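Local structure of colicin-D (Escherichia coli, 5ZNM) at residues Glu4-Ala7 / Arg8-Glu12; Gln32-Met35 / Glu36-Asn39; Phe128-Ser131 / Ala132-Ala136; Ser291-Gln294 / Leu295-Tyr299. The protein kills E. coli and its close relatives by inhibiting protein synthesis, this chain comprising the central domain and the C-terminal tRNase domain of the toxin. All coordinates share one frame; numbering follows the deposited sequence.

Contact 1 (Glu4-Ala7 / Arg8-Glu12); sequences EAVA and RAEAE
E4 and R8, one helical turn apart, turn the flat ends of their side chains almost into a common plane: carboxylate and guanidinium are inclined by only 24°. E4 OE2 comes in at the edge of the guanidinium and meets R8 NE at 2.5 Å, a salt bridge whose length is unusually short and should be read with some doubt. The bond is also bent, 132° at the hydrogen, so the pair is close without being straight. E4 reaches this place because CG lies opposite its own backbone N and the chain then folds at chi2 (-96°), while R8 bends at chi3. On another flank V6 and E10 pass each other at a slant: V6 CG1 lies 3.8 Å from E10 OE2, and E10 CG rests 3.2 Å from V6 O. E10 OE1 bonds to a glycerol that probably comes from the crystallisation liquor. Beneath the side chains runs the helical ladder, for example A11 N to A7 O at 2.9 Å. A7, R8 and A11 also pack on V29 of the second subunit, whose Q227 bonds to A11 O. The E4-R8 pair is the i to i+4 salt bridge characteristic of a charged, exposed alpha-helix, here helix 3-22.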
ATOM      1  N   GLU A   4      12.803  27.552  17.335  1.00 23.40           N
ATOM      2  CA  GLU A   4      12.643  26.122  17.117  1.00 30.63           C
ATOM      3  C   GLU A   4      12.257  25.412  18.412  1.00 32.21           C
ATOM      4  O   GLU A   4      11.401  24.516  18.407  1.00 23.16           O
ATOM      5  CB  GLU A   4      13.931  25.543  16.534  1.00 31.32           C
ATOM      6  CG  GLU A   4      13.858  24.068  16.184  1.00 45.78           C
ATOM      7  CD  GLU A   4      14.410  23.172  17.285  1.00 66.42           C
ATOM      8  OE1 GLU A   4      15.161  23.666  18.157  1.00 73.40           O
ATOM      9  OE2 GLU A   4      14.093  21.968  17.269  1.00 71.60           O
ATOM     10  N   ALA A   5      12.872  25.803  19.531  1.00 25.17           N
ATOM     11  CA  ALA A   5      12.513  25.193  20.808  1.00 25.37           C
ATOM     12  C   ALA A   5      11.066  25.491  21.170  1.00 22.63           C
ATOM     13  O   ALA A   5      10.362  24.630  21.714  1.00 21.58           O
ATOM     14  CB  ALA A   5      13.457  25.675  21.911  1.00 28.23           C
ATOM     15  N   VAL A   6      10.593  26.699  20.861  1.00 19.07           N
ATOM     16  CA  VAL A   6       9.206  27.031  21.174  1.00 24.42           C
ATOM     17  C   VAL A   6       8.253  26.194  20.328  1.00 20.87           C
ATOM     18  O   VAL A   6       7.255  25.664  20.835  1.00 20.47           O
ATOM     19  CB  VAL A   6       8.951  28.538  20.986  1.00 22.40           C
ATOM     20  CG1 VAL A   6       7.453  28.836  21.091  1.00 25.63           C
ATOM     21  CG2 VAL A   6       9.736  29.351  22.023  1.00 21.26           C
ATOM     22  N   ALA A   7       8.538  26.059  19.029  1.00 18.24           N
ATOM     23  CA  ALA A   7       7.669  25.259  18.165  1.00 18.71           C
ATOM     24  C   ALA A   7       7.634  23.804  18.612  1.00 22.24           C
ATOM     25  O   ALA A   7       6.569  23.169  18.602  1.00 18.23           O
ATOM     26  CB  ALA A   7       8.126  25.363  16.702  1.00 18.45           C
ATOM     27  N   ARG A   8       8.784  23.256  19.010  1.00 24.14           N
ATOM     28  CA  ARG A   8       8.813  21.874  19.482  1.00 18.65           C
ATOM     29  C   ARG A   8       8.005  21.698  20.766  1.00 19.70           C
ATOM     30  O   ARG A   8       7.274  20.714  20.908  1.00 19.02           O
ATOM     31  CB  ARG A   8      10.255  21.409  19.695  1.00 26.44           C
ATOM     32  CG  ARG A   8      10.885  20.813  18.444  1.00 41.88           C
ATOM     33  CD  ARG A   8      12.231  20.164  18.743  1.00 54.75           C
ATOM     34  NE  ARG A   8      13.157  21.096  19.386  1.00 63.09           N
ATOM     35  CZ  ARG A   8      13.588  20.984  20.641  1.00 63.22           C
ATOM     36  NH1 ARG A   8      13.196  19.963  21.392  1.00 60.62           N
ATOM     37  NH2 ARG A   8      14.419  21.887  21.142  1.00 64.35           N
ATOM     38  N   ALA A   9       8.142  22.628  21.721  1.00 18.87           N
ATOM     39  CA  ALA A   9       7.365  22.528  22.955  1.00 17.60           C
ATOM     40  C   ALA A   9       5.878  22.623  22.667  1.00 17.36           C
ATOM     41  O   ALA A   9       5.070  21.936  23.298  1.00 16.93           O
ATOM     42  CB  ALA A   9       7.776  23.620  23.949  1.00 21.09           C
ATOM     43  N   GLU A  10       5.498  23.486  21.727  1.00 17.00           N
ATOM     44  CA  GLU A  10       4.094  23.600  21.351  1.00 16.47           C
ATOM     45  C   GLU A  10       3.601  22.323  20.703  1.00 20.64           C
ATOM     46  O   GLU A  10       2.485  21.868  20.991  1.00 20.64           O
ATOM     47  CB  GLU A  10       3.896  24.788  20.409  1.00 20.89           C
ATOM     48  CG  GLU A  10       4.051  26.133  21.101  1.00 25.32           C
ATOM     49  CD  GLU A  10       3.967  27.304  20.142  1.00 39.00           C
ATOM     50  OE1 GLU A  10       4.217  27.104  18.929  1.00 38.78           O
ATOM     51  OE2 GLU A  10       3.656  28.428  20.608  1.00 44.20           O
ATOM     52  N   ALA A  11       4.419  21.730  19.822  1.00 14.66           N
ATOM     53  CA  ALA A  11       4.051  20.452  19.218  1.00 18.41           C
ATOM     54  C   ALA A  11       3.894  19.382  20.282  1.00 19.36           C
ATOM     55  O   ALA A  11       2.970  18.556  20.220  1.00 18.95           O
ATOM     56  CB  ALA A  11       5.107  20.020  18.198  1.00 16.28           C
ATOM     57  N   GLU A  12       4.804  19.372  21.254  1.00 19.48           N
ATOM     58  CA  GLU A  12       4.761  18.357  22.299  1.00 21.07           C
ATOM     59  C   GLU A  12       3.520  18.509  23.169  1.00 20.19           C
ATOM     60  O   GLU A  12       2.899  17.509  23.550  1.00 21.74           O
ATOM     61  CB  GLU A  12       6.030  18.427  23.146  1.00 24.97           C
ATOM     62  CG  GLU A  12       6.204  17.233  24.068  1.00 40.78           C
ATOM     63  CD  GLU A  12       6.083  15.902  23.325  1.00 54.23           C
ATOM     64  OE1 GLU A  12       6.921  15.626  22.435  1.00 51.76           O
ATOM     65  OE2 GLU A  12       5.140  15.136  23.629  1.00 64.50           O
TER

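Contact 2 (Gln32-Met35 / Glu36-Asn39); sequences QEMM and ERAN
With CG of R37 opposite its own carbonyl carbon (chi1 -62°) and the chain kinked at chi3 (-69°), the arginine doubles back along helix 32-42 toward E33 and M34. Its CG passes 3.3 Å from E33 O, and the guanidinium then presents one face to that same oxygen, which stands above the plane near the rim. At the far end NH1 lies 3.9 Å from E33 CB and NH2 3.7 Å from M34 CG, so the charged group borders aliphatic carbon on the preceding turn. A similar first torsion in N39 (chi1 -76°) folds its amide over the M35 carbonyl, with N39 CG 3.3 Å from M35 O and N39 ND2 3.8 Å from M35 CG. The backbone bonds, such as A38 N to M34 O at 2.8 Å, carry the helix itself. Both polar ends find their partners outside the helix: R37 NE bonds to A190 O, and N39 OD1 accepts from V231 N. E33 does not pair with R37, since E33 OE1 remains 6.1 Å from R37 NH1. The chemistry therefore implies that these polar side chains use the helix mainly as an apolar and carbonyl-lined rest, spending their directed bonds on pinning it to the loops beside it.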
ATOM      1  N   GLN A  32      16.607  -5.349  23.795  1.00 34.81           N
ATOM      2  CA  GLN A  32      16.697  -6.721  23.323  1.00 34.64           C
ATOM      3  C   GLN A  32      15.644  -7.606  24.001  1.00 36.70           C
ATOM      4  O   GLN A  32      14.796  -8.220  23.339  1.00 31.29           O
ATOM      5  CB  GLN A  32      18.118  -7.209  23.618  1.00 45.50           C
ATOM      6  CG  GLN A  32      18.464  -8.552  23.088  1.00 53.79           C
ATOM      7  CD  GLN A  32      18.733  -8.519  21.622  1.00 56.27           C
ATOM      8  OE1 GLN A  32      19.252  -7.545  21.081  1.00 61.91           O
ATOM      9  NE2 GLN A  32      18.354  -9.578  20.958  1.00 62.19           N
ATOM     10  N   GLU A  33      15.685  -7.635  25.338  1.00 30.88           N
ATOM     11  CA  GLU A  33      14.778  -8.448  26.145  1.00 36.72           C
ATOM     12  C   GLU A  33      13.316  -8.152  25.828  1.00 34.49           C
ATOM     13  O   GLU A  33      12.497  -9.073  25.706  1.00 33.78           O
ATOM     14  CB  GLU A  33      15.049  -8.205  27.639  1.00 45.22           C
ATOM     15  CG  GLU A  33      16.505  -8.248  28.074  1.00 57.40           C
ATOM     16  CD  GLU A  33      17.202  -6.885  27.981  1.00 65.54           C
ATOM     17  OE1 GLU A  33      17.188  -6.137  28.966  1.00 67.27           O
ATOM     18  OE2 GLU A  33      17.765  -6.578  26.925  1.00 73.49           O
ATOM     19  N   MET A  34      12.959  -6.867  25.738  1.00 25.01           N
ATOM     20  CA  MET A  34      11.584  -6.505  25.408  1.00 22.50           C
ATOM     21  C   MET A  34      11.191  -7.064  24.053  1.00 28.65           C
ATOM     22  O   MET A  34      10.103  -7.627  23.887  1.00 28.47           O
ATOM     23  CB  MET A  34      11.414  -4.989  25.395  1.00 21.55           C
ATOM     24  CG  MET A  34      11.395  -4.338  26.765  1.00 27.65           C
ATOM     25  SD  MET A  34      11.432  -2.548  26.615  1.00 26.93           S
ATOM     26  CE  MET A  34       9.829  -2.215  25.890  1.00 20.75           C
ATOM     27  N   MET A  35      12.064  -6.889  23.061  1.00 27.69           N
ATOM     28  CA  MET A  35      11.724  -7.286  21.702  1.00 25.98           C
ATOM     29  C   MET A  35      11.483  -8.788  21.622  1.00 26.10           C
ATOM     30  O   MET A  35      10.578  -9.246  20.909  1.00 29.57           O
ATOM     31  CB  MET A  35      12.837  -6.842  20.747  1.00 28.20           C
ATOM     32  CG  MET A  35      12.636  -7.349  19.343  1.00 27.90           C
ATOM     33  SD  MET A  35      14.168  -7.383  18.413  1.00 32.77           S
ATOM     34  CE  MET A  35      15.151  -8.484  19.431  1.00 34.99           C
ATOM     35  N   GLU A  36      12.269  -9.566  22.367  1.00 22.85           N
ATOM     36  CA  GLU A  36      12.082 -11.005  22.417  1.00 28.79           C
ATOM     37  C   GLU A  36      10.738 -11.364  23.034  1.00 34.37           C
ATOM     38  O   GLU A  36      10.023 -12.238  22.528  1.00 34.01           O
ATOM     39  CB  GLU A  36      13.215 -11.641  23.214  1.00 32.83           C
ATOM     40  CG  GLU A  36      14.579 -11.413  22.624  1.00 49.11           C
ATOM     41  CD  GLU A  36      15.503 -12.581  22.873  1.00 59.28           C
ATOM     42  OE1 GLU A  36      16.489 -12.407  23.618  1.00 62.30           O
ATOM     43  OE2 GLU A  36      15.234 -13.670  22.328  1.00 66.41           O
ATOM     44  N   ARG A  37      10.383 -10.720  24.150  1.00 28.70           N
ATOM     45  CA  ARG A  37       9.104 -11.028  24.778  1.00 26.62           C
ATOM     46  C   ARG A  37       7.951 -10.618  23.874  1.00 27.49           C
ATOM     47  O   ARG A  37       6.944 -11.331  23.775  1.00 26.57           O
ATOM     48  CB  ARG A  37       9.005 -10.342  26.141  1.00 31.13           C
ATOM     49  CG  ARG A  37      10.069 -10.800  27.136  1.00 32.69           C
ATOM     50  CD  ARG A  37       9.803 -10.291  28.549  1.00 33.33           C
ATOM     51  NE  ARG A  37       9.967  -8.850  28.689  1.00 41.15           N
ATOM     52  CZ  ARG A  37      10.982  -8.273  29.325  1.00 43.69           C
ATOM     53  NH1 ARG A  37      11.930  -9.013  29.886  1.00 45.63           N
ATOM     54  NH2 ARG A  37      11.047  -6.953  29.405  1.00 37.45           N
ATOM     55  N   ALA A  38       8.097  -9.493  23.171  1.00 24.67           N
ATOM     56  CA  ALA A  38       7.036  -9.053  22.274  1.00 26.78           C
ATOM     57  C   ALA A  38       6.875 -10.018  21.107  1.00 28.45           C
ATOM     58  O   ALA A  38       5.746 -10.347  20.713  1.00 22.84           O
ATOM     59  CB  ALA A  38       7.321  -7.626  21.790  1.00 18.60           C
ATOM     60  N   ASN A  39       7.990 -10.527  20.577  1.00 21.09           N
ATOM     61  CA  ASN A  39       7.903 -11.443  19.448  1.00 29.49           C
ATOM     62  C   ASN A  39       7.339 -12.796  19.868  1.00 29.42           C
ATOM     63  O   ASN A  39       6.549 -13.390  19.127  1.00 27.53           O
ATOM     64  CB  ASN A  39       9.271 -11.610  18.791  1.00 23.45           C
ATOM     65  CG  ASN A  39       9.655 -10.417  17.937  1.00 27.15           C
ATOM     66  OD1 ASN A  39       8.812  -9.590  17.564  1.00 26.90           O
ATOM     67  ND2 ASN A  39      10.938 -10.320  17.623  1.00 27.39           N
TER

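Contact 3 (Phe128-Ser131 / Ala132-Ala136); sequences FSLS and AQMLA
M134 reaches back from the 3-10 turn 133-135 to the end of the strand it follows, where L130 and S131 receive it. From CB the chain starts out with CG wedged between the backbone N and the carbonyl carbon (chi1 63°), and this brings CG to 3.2 Å from S131 O, a close carbon-to-oxygen approach. Beyond CG the chain runs on extended to SD, and the last torsion, 133° about the CG-SD bond, is well away from a staggered value. It swings the terminal methyl in against the strand. There CE finds a seat of several atoms: L130 CD2 at 3.6 Å, S131 N at 3.7 Å, L130 CB at 3.8 Å and S131 CB at 3.9 Å. The methionine thus crosses L130 at about a right angle and touches it by its methyl rather than its sulfur. The other branch of L130 is used too: its CD1 meets L135 CD1 at 3.5 Å, again with the two side chains roughly perpendicular, so M134 and L135 each take one methyl of the leucine. The turn that offers both residues is held by its own backbone bond, L135 N to A132 O at 3.0 Å, and Q133 anchors it by bonding through its amide to I142 N and V140 O. In the fold, strand 126-131 lies between antiparallel strands 56-61 and 274-281; L130 also touches V57 of the former, L135 touches Y278 of the latter, and F80 of helix 79-86 packs against both leucines.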
ATOM      1  N   PHE A 128     -10.337  -7.253  10.390  1.00 15.53           N
ATOM      2  CA  PHE A 128     -10.182  -6.329   9.274  1.00 16.20           C
ATOM      3  C   PHE A 128     -10.296  -4.909   9.803  1.00 14.35           C
ATOM      4  O   PHE A 128     -11.171  -4.620  10.624  1.00 17.22           O
ATOM      5  CB  PHE A 128     -11.256  -6.583   8.205  1.00 18.76           C
ATOM      6  CG  PHE A 128     -11.086  -5.752   6.960  1.00 20.70           C
ATOM      7  CD1 PHE A 128     -10.104  -6.059   6.031  1.00 23.82           C
ATOM      8  CD2 PHE A 128     -11.904  -4.662   6.722  1.00 25.86           C
ATOM      9  CE1 PHE A 128      -9.944  -5.287   4.879  1.00 28.47           C
ATOM     10  CE2 PHE A 128     -11.747  -3.888   5.569  1.00 26.86           C
ATOM     11  CZ  PHE A 128     -10.768  -4.201   4.656  1.00 24.40           C
ATOM     12  N   SER A 129      -9.408  -4.020   9.359  1.00 15.31           N
ATOM     13  CA  SER A 129      -9.388  -2.686   9.949  1.00 16.32           C
ATOM     14  C   SER A 129      -8.998  -1.653   8.906  1.00 20.74           C
ATOM     15  O   SER A 129      -8.221  -1.935   7.988  1.00 15.78           O
ATOM     16  CB  SER A 129      -8.427  -2.599  11.143  1.00 15.80           C
ATOM     17  OG  SER A 129      -7.119  -2.960  10.744  1.00 15.98           O
ATOM     18  N   LEU A 130      -9.556  -0.454   9.059  1.00 14.63           N
ATOM     19  CA  LEU A 130      -9.281   0.657   8.157  1.00 17.25           C
ATOM     20  C   LEU A 130      -9.657   1.944   8.865  1.00 20.28           C
ATOM     21  O   LEU A 130     -10.303   1.927   9.913  1.00 18.35           O
ATOM     22  CB  LEU A 130     -10.049   0.545   6.835  1.00 18.19           C
ATOM     23  CG  LEU A 130     -11.509   0.071   6.749  1.00 30.58           C
ATOM     24  CD1 LEU A 130     -12.386   0.542   7.863  1.00 35.36           C
ATOM     25  CD2 LEU A 130     -12.109   0.512   5.420  1.00 32.39           C
ATOM     26  N   SER A 131      -9.283   3.066   8.254  1.00 23.98           N
ATOM     27  CA  SER A 131      -9.546   4.360   8.871  1.00 21.61           C
ATOM     28  C   SER A 131     -11.037   4.557   9.101  1.00 20.15           C
ATOM     29  O   SER A 131     -11.863   4.304   8.215  1.00 20.73           O
ATOM     30  CB  SER A 131      -8.991   5.484   8.004  1.00 28.42           C
ATOM     31  OG  SER A 131      -7.570   5.470   8.050  1.00 40.51           O
ATOM     32  N   ALA A 132     -11.380   5.003  10.304  1.00 18.23           N
ATOM     33  CA  ALA A 132     -12.783   5.144  10.668  1.00 18.39           C
ATOM     34  C   ALA A 132     -13.391   6.401  10.077  1.00 24.46           C
ATOM     35  O   ALA A 132     -14.601   6.445   9.842  1.00 25.58           O
ATOM     36  CB  ALA A 132     -12.938   5.170  12.187  1.00 14.89           C
ATOM     37  N   GLN A 133     -12.574   7.431   9.849  1.00 27.20           N
ATOM     38  CA  GLN A 133     -13.114   8.715   9.418  1.00 31.75           C
ATOM     39  C   GLN A 133     -13.762   8.611   8.047  1.00 33.19           C
ATOM     40  O   GLN A 133     -14.736   9.313   7.768  1.00 38.11           O
ATOM     41  CB  GLN A 133     -12.005   9.770   9.429  1.00 24.41           C
ATOM     42  CG  GLN A 133     -12.429  11.172   9.021  1.00 25.01           C
ATOM     43  CD  GLN A 133     -13.592  11.724   9.839  1.00 29.88           C
ATOM     44  OE1 GLN A 133     -13.612  11.647  11.074  1.00 27.68           O
ATOM     45  NE2 GLN A 133     -14.560  12.310   9.145  1.00 28.97           N
ATOM     46  N   MET A 134     -13.268   7.716   7.194  1.00 38.59           N
ATOM     47  CA  MET A 134     -13.876   7.578   5.877  1.00 53.56           C
ATOM     48  C   MET A 134     -15.225   6.872   5.919  1.00 54.34           C
ATOM     49  O   MET A 134     -15.905   6.827   4.887  1.00 60.56           O
ATOM     50  CB  MET A 134     -12.937   6.832   4.927  1.00 60.38           C
ATOM     51  CG  MET A 134     -12.621   5.412   5.346  1.00 65.64           C
ATOM     52  SD  MET A 134     -11.877   4.466   4.000  1.00 70.25           S
ATOM     53  CE  MET A 134     -10.490   3.703   4.837  1.00 65.14           C
ATOM     54  N   LEU A 135     -15.629   6.320   7.064  1.00 44.29           N
ATOM     55  CA  LEU A 135     -16.932   5.683   7.200  1.00 37.40           C
ATOM     56  C   LEU A 135     -17.872   6.474   8.091  1.00 32.45           C
ATOM     57  O   LEU A 135     -18.951   5.980   8.433  1.00 34.51           O
ATOM     58  CB  LEU A 135     -16.778   4.271   7.754  1.00 43.26           C
ATOM     59  CG  LEU A 135     -15.598   3.501   7.174  1.00 48.97           C
ATOM     60  CD1 LEU A 135     -15.528   2.148   7.841  1.00 42.65           C
ATOM     61  CD2 LEU A 135     -15.729   3.369   5.660  1.00 50.19           C
ATOM     62  N   ALA A 136     -17.483   7.680   8.488  1.00 31.52           N
ATOM     63  CA  ALA A 136     -18.248   8.436   9.461  1.00 32.91           C
ATOM     64  C   ALA A 136     -19.525   8.980   8.828  1.00 32.48           C
ATOM     65  O   ALA A 136     -19.657   9.073   7.603  1.00 32.99           O
ATOM     66  CB  ALA A 136     -17.406   9.582  10.032  1.00 36.58           C
TER

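Contact 4 (Ser291-Gln294 / Leu295-Tyr299); sequences SRKQ and LDKKY. With SO4 (sulfate ion), chain E.
L295 and S291 meet on the tightly packed side of helix 292-297. L295 N donates to S291 O at 3.0 Å in an almost straight bond (176°), and L295 CG lies 3.4 Å from the same oxygen, while the isobutyl group is buried against L285, F290 and, on helix 314-329, F320 and R321. S291 also caps the helix, its OG accepting from Q294 N at 2.9 Å. The lysine-rich surface is looser, relying on links through water and sulfate with few direct side-chain contacts; the close one is Q294 OE1 to K297 CE, 3.0 Å. A water there donates to K293 O and D296 OD1 and accepts from K293 NZ; D296 has a further partner in K312. Q294, bent at chi2 (71°), turns its amide toward a sulfate ion and gives NE2 to O1 of the ion at 2.8 Å, nearly in line. K297 NZ grips sulfate O4 at 2.6 Å and O1 weakly, and K298 NZ, whose chain runs alongside Q294, takes sulfate O3 at 2.8 Å. NE2 bonds to L366 O as well, and two acceptors help to fix the amide's rotation. Three side chains thus converge on one anion, K297 and K298 by charge and Q294 by its amide. This is an N-capped short helix whose Q294 and K297, with K298 just after it, hold a sulfate probably from the crystallisation liquor; the basic patch might accept a phosphate, though nothing here demonstrates it.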
ATOM      1  N   SER A 291     -19.160 -22.365  10.071  1.00 21.17           N
ATOM      2  CA  SER A 291     -19.789 -21.151   9.591  1.00 14.88           C
ATOM      3  C   SER A 291     -21.226 -21.185  10.057  1.00 19.00           C
ATOM      4  O   SER A 291     -21.815 -22.257  10.207  1.00 19.34           O
ATOM      5  CB  SER A 291     -19.741 -21.023   8.060  1.00 19.33           C
ATOM      6  OG  SER A 291     -20.557 -22.013   7.447  1.00 18.93           O
ATOM      7  N   ARG A 292     -21.786 -20.008  10.289  1.00 19.07           N
ATOM      8  CA  ARG A 292     -23.199 -19.951  10.627  1.00 16.60           C
ATOM      9  C   ARG A 292     -24.039 -20.584   9.524  1.00 19.19           C
ATOM     10  O   ARG A 292     -25.048 -21.247   9.799  1.00 19.89           O
ATOM     11  CB  ARG A 292     -23.616 -18.504  10.853  1.00 22.31           C
ATOM     12  CG  ARG A 292     -24.950 -18.395  11.525  1.00 35.46           C
ATOM     13  CD  ARG A 292     -25.403 -16.970  11.745  1.00 49.08           C
ATOM     14  NE  ARG A 292     -26.845 -16.909  11.902  1.00 63.43           N
ATOM     15  CZ  ARG A 292     -27.478 -16.349  12.913  1.00 68.37           C
ATOM     16  NH1 ARG A 292     -26.808 -15.754  13.887  1.00 68.11           N
ATOM     17  NH2 ARG A 292     -28.806 -16.375  12.956  1.00 66.58           N
ATOM     18  N   LYS A 293     -23.629 -20.384   8.268  1.00 17.12           N
ATOM     19  CA  LYS A 293     -24.361 -20.950   7.138  1.00 20.96           C
ATOM     20  C   LYS A 293     -24.420 -22.475   7.225  1.00 18.41           C
ATOM     21  O   LYS A 293     -25.490 -23.074   7.080  1.00 20.18           O
ATOM     22  CB  LYS A 293     -23.703 -20.483   5.832  1.00 19.43           C
ATOM     23  CG  LYS A 293     -24.297 -21.097   4.581  1.00 33.89           C
ATOM     24  CD  LYS A 293     -25.188 -20.118   3.842  1.00 45.14           C
ATOM     25  CE  LYS A 293     -25.749 -20.733   2.561  1.00 51.56           C
ATOM     26  NZ  LYS A 293     -26.676 -21.879   2.840  1.00 52.08           N
ATOM     27  N   GLN A 294     -23.283 -23.125   7.501  1.00 18.39           N
ATOM     28  CA  GLN A 294     -23.284 -24.584   7.561  1.00 19.61           C
ATOM     29  C   GLN A 294     -24.010 -25.101   8.805  1.00 15.54           C
ATOM     30  O   GLN A 294     -24.743 -26.095   8.731  1.00 14.69           O
ATOM     31  CB  GLN A 294     -21.850 -25.128   7.508  1.00 17.56           C
ATOM     32  CG  GLN A 294     -21.755 -26.653   7.218  1.00 16.44           C
ATOM     33  CD  GLN A 294     -22.136 -27.002   5.783  1.00 18.88           C
ATOM     34  OE1 GLN A 294     -22.285 -26.119   4.948  1.00 18.06           O
ATOM     35  NE2 GLN A 294     -22.290 -28.300   5.491  1.00 19.17           N
ATOM     36  N   LEU A 295     -23.813 -24.460   9.957  1.00 12.91           N
ATOM     37  CA  LEU A 295     -24.554 -24.848  11.157  1.00 13.61           C
ATOM     38  C   LEU A 295     -26.057 -24.788  10.917  1.00 19.52           C
ATOM     39  O   LEU A 295     -26.807 -25.679  11.344  1.00 19.88           O
ATOM     40  CB  LEU A 295     -24.159 -23.936  12.329  1.00 14.50           C
ATOM     41  CG  LEU A 295     -22.743 -24.133  12.891  1.00 16.25           C
ATOM     42  CD1 LEU A 295     -22.303 -22.896  13.705  1.00 16.52           C
ATOM     43  CD2 LEU A 295     -22.676 -25.379  13.788  1.00 18.13           C
ATOM     44  N   ASP A 296     -26.514 -23.745  10.229  1.00 18.71           N
ATOM     45  CA  ASP A 296     -27.935 -23.613   9.920  1.00 17.97           C
ATOM     46  C   ASP A 296     -28.393 -24.734   8.990  1.00 16.94           C
ATOM     47  O   ASP A 296     -29.415 -25.385   9.235  1.00 19.51           O
ATOM     48  CB  ASP A 296     -28.165 -22.234   9.300  1.00 20.68           C
ATOM     49  CG  ASP A 296     -29.599 -21.974   8.955  1.00 28.76           C
ATOM     50  OD1 ASP A 296     -30.074 -22.524   7.954  1.00 32.73           O
ATOM     51  OD2 ASP A 296     -30.243 -21.192   9.679  1.00 36.47           O
ATOM     52  N   LYS A 297     -27.618 -24.994   7.934  1.00 17.52           N
ATOM     53  CA  LYS A 297     -27.940 -26.072   6.988  1.00 19.36           C
ATOM     54  C   LYS A 297     -28.083 -27.423   7.674  1.00 17.06           C
ATOM     55  O   LYS A 297     -28.894 -28.256   7.253  1.00 18.67           O
ATOM     56  CB  LYS A 297     -26.849 -26.185   5.920  1.00 25.30           C
ATOM     57  CG  LYS A 297     -27.160 -25.524   4.601  1.00 40.47           C
ATOM     58  CD  LYS A 297     -26.388 -26.201   3.474  1.00 44.90           C
ATOM     59  CE  LYS A 297     -24.915 -25.883   3.553  1.00 44.78           C
ATOM     60  NZ  LYS A 297     -24.150 -26.292   2.333  1.00 45.97           N
ATOM     61  N   LYS A 298     -27.250 -27.704   8.675  1.00 19.00           N
ATOM     62  CA  LYS A 298     -27.204 -29.038   9.261  1.00 18.18           C
ATOM     63  C   LYS A 298     -27.881 -29.113  10.628  1.00 16.12           C
ATOM     64  O   LYS A 298     -27.764 -30.136  11.320  1.00 16.22           O
ATOM     65  CB  LYS A 298     -25.753 -29.511   9.354  1.00 15.11           C
ATOM     66  CG  LYS A 298     -25.006 -29.509   8.002  1.00 14.08           C
ATOM     67  CD  LYS A 298     -25.716 -30.405   6.973  1.00 18.45           C
ATOM     68  CE  LYS A 298     -24.968 -30.491   5.642  1.00 20.11           C
ATOM     69  NZ  LYS A 298     -25.678 -31.413   4.663  1.00 22.91           N
ATOM     70  N   TYR A 299     -28.588 -28.058  11.031  1.00 14.76           N
ATOM     71  CA  TYR A 299     -29.232 -28.040  12.338  1.00 18.24           C
ATOM     72  C   TYR A 299     -30.293 -29.127  12.466  1.00 24.54           C
ATOM     73  O   TYR A 299     -30.654 -29.499  13.589  1.00 15.66           O
ATOM     74  CB  TYR A 299     -29.841 -26.662  12.600  1.00 19.97           C
ATOM     75  CG  TYR A 299     -30.365 -26.516  14.005  1.00 14.75           C
ATOM     76  CD1 TYR A 299     -29.498 -26.269  15.054  1.00 14.45           C
ATOM     77  CD2 TYR A 299     -31.722 -26.652  14.286  1.00 20.29           C
ATOM     78  CE1 TYR A 299     -29.959 -26.150  16.348  1.00 13.90           C
ATOM     79  CE2 TYR A 299     -32.201 -26.543  15.588  1.00 15.69           C
ATOM     80  CZ  TYR A 299     -31.304 -26.288  16.611  1.00 13.30           C
ATOM     81  OH  TYR A 299     -31.741 -26.161  17.904  1.00 16.85           O
TER
HETATM   82  S   SO4 E 703     -23.662 -29.578   1.749  1.00 48.94           S
HETATM   83  O1  SO4 E 703     -22.907 -28.985   2.846  1.00 33.19           O
HETATM   84  O2  SO4 E 703     -22.699 -30.024   0.743  1.00 57.03           O
HETATM   85  O3  SO4 E 703     -24.462 -30.703   2.239  1.00 39.02           O
HETATM   86  O4  SO4 E 703     -24.559 -28.591   1.149  1.00 48.47           O
HETATM   87  O   HOH W   1     -27.832 -22.098   5.796  1.00 34.42           O

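How the contacts relate
From the N terminus the four contacts come in series; each joins adjoining stretches of chain, so none closes a long loop, and none nests in or crosses another. Contact 1 belongs to helix 3-22, and contact 2 follows on the next helix, 32-42, with centres about 33 Å apart. Contact 3 comes later, where strand 126-131 leaves the five-stranded antiparallel sheet, its centre about 31 Å from the centres of both. Contact 4, on helix 292-297, has its centre about 59 Å from that of contact 1, on the opposite side of the chain's centre. Together they illustrate how short-range order recurs along a multidomain toxin, from the first helix of this fragment to the tRNase part.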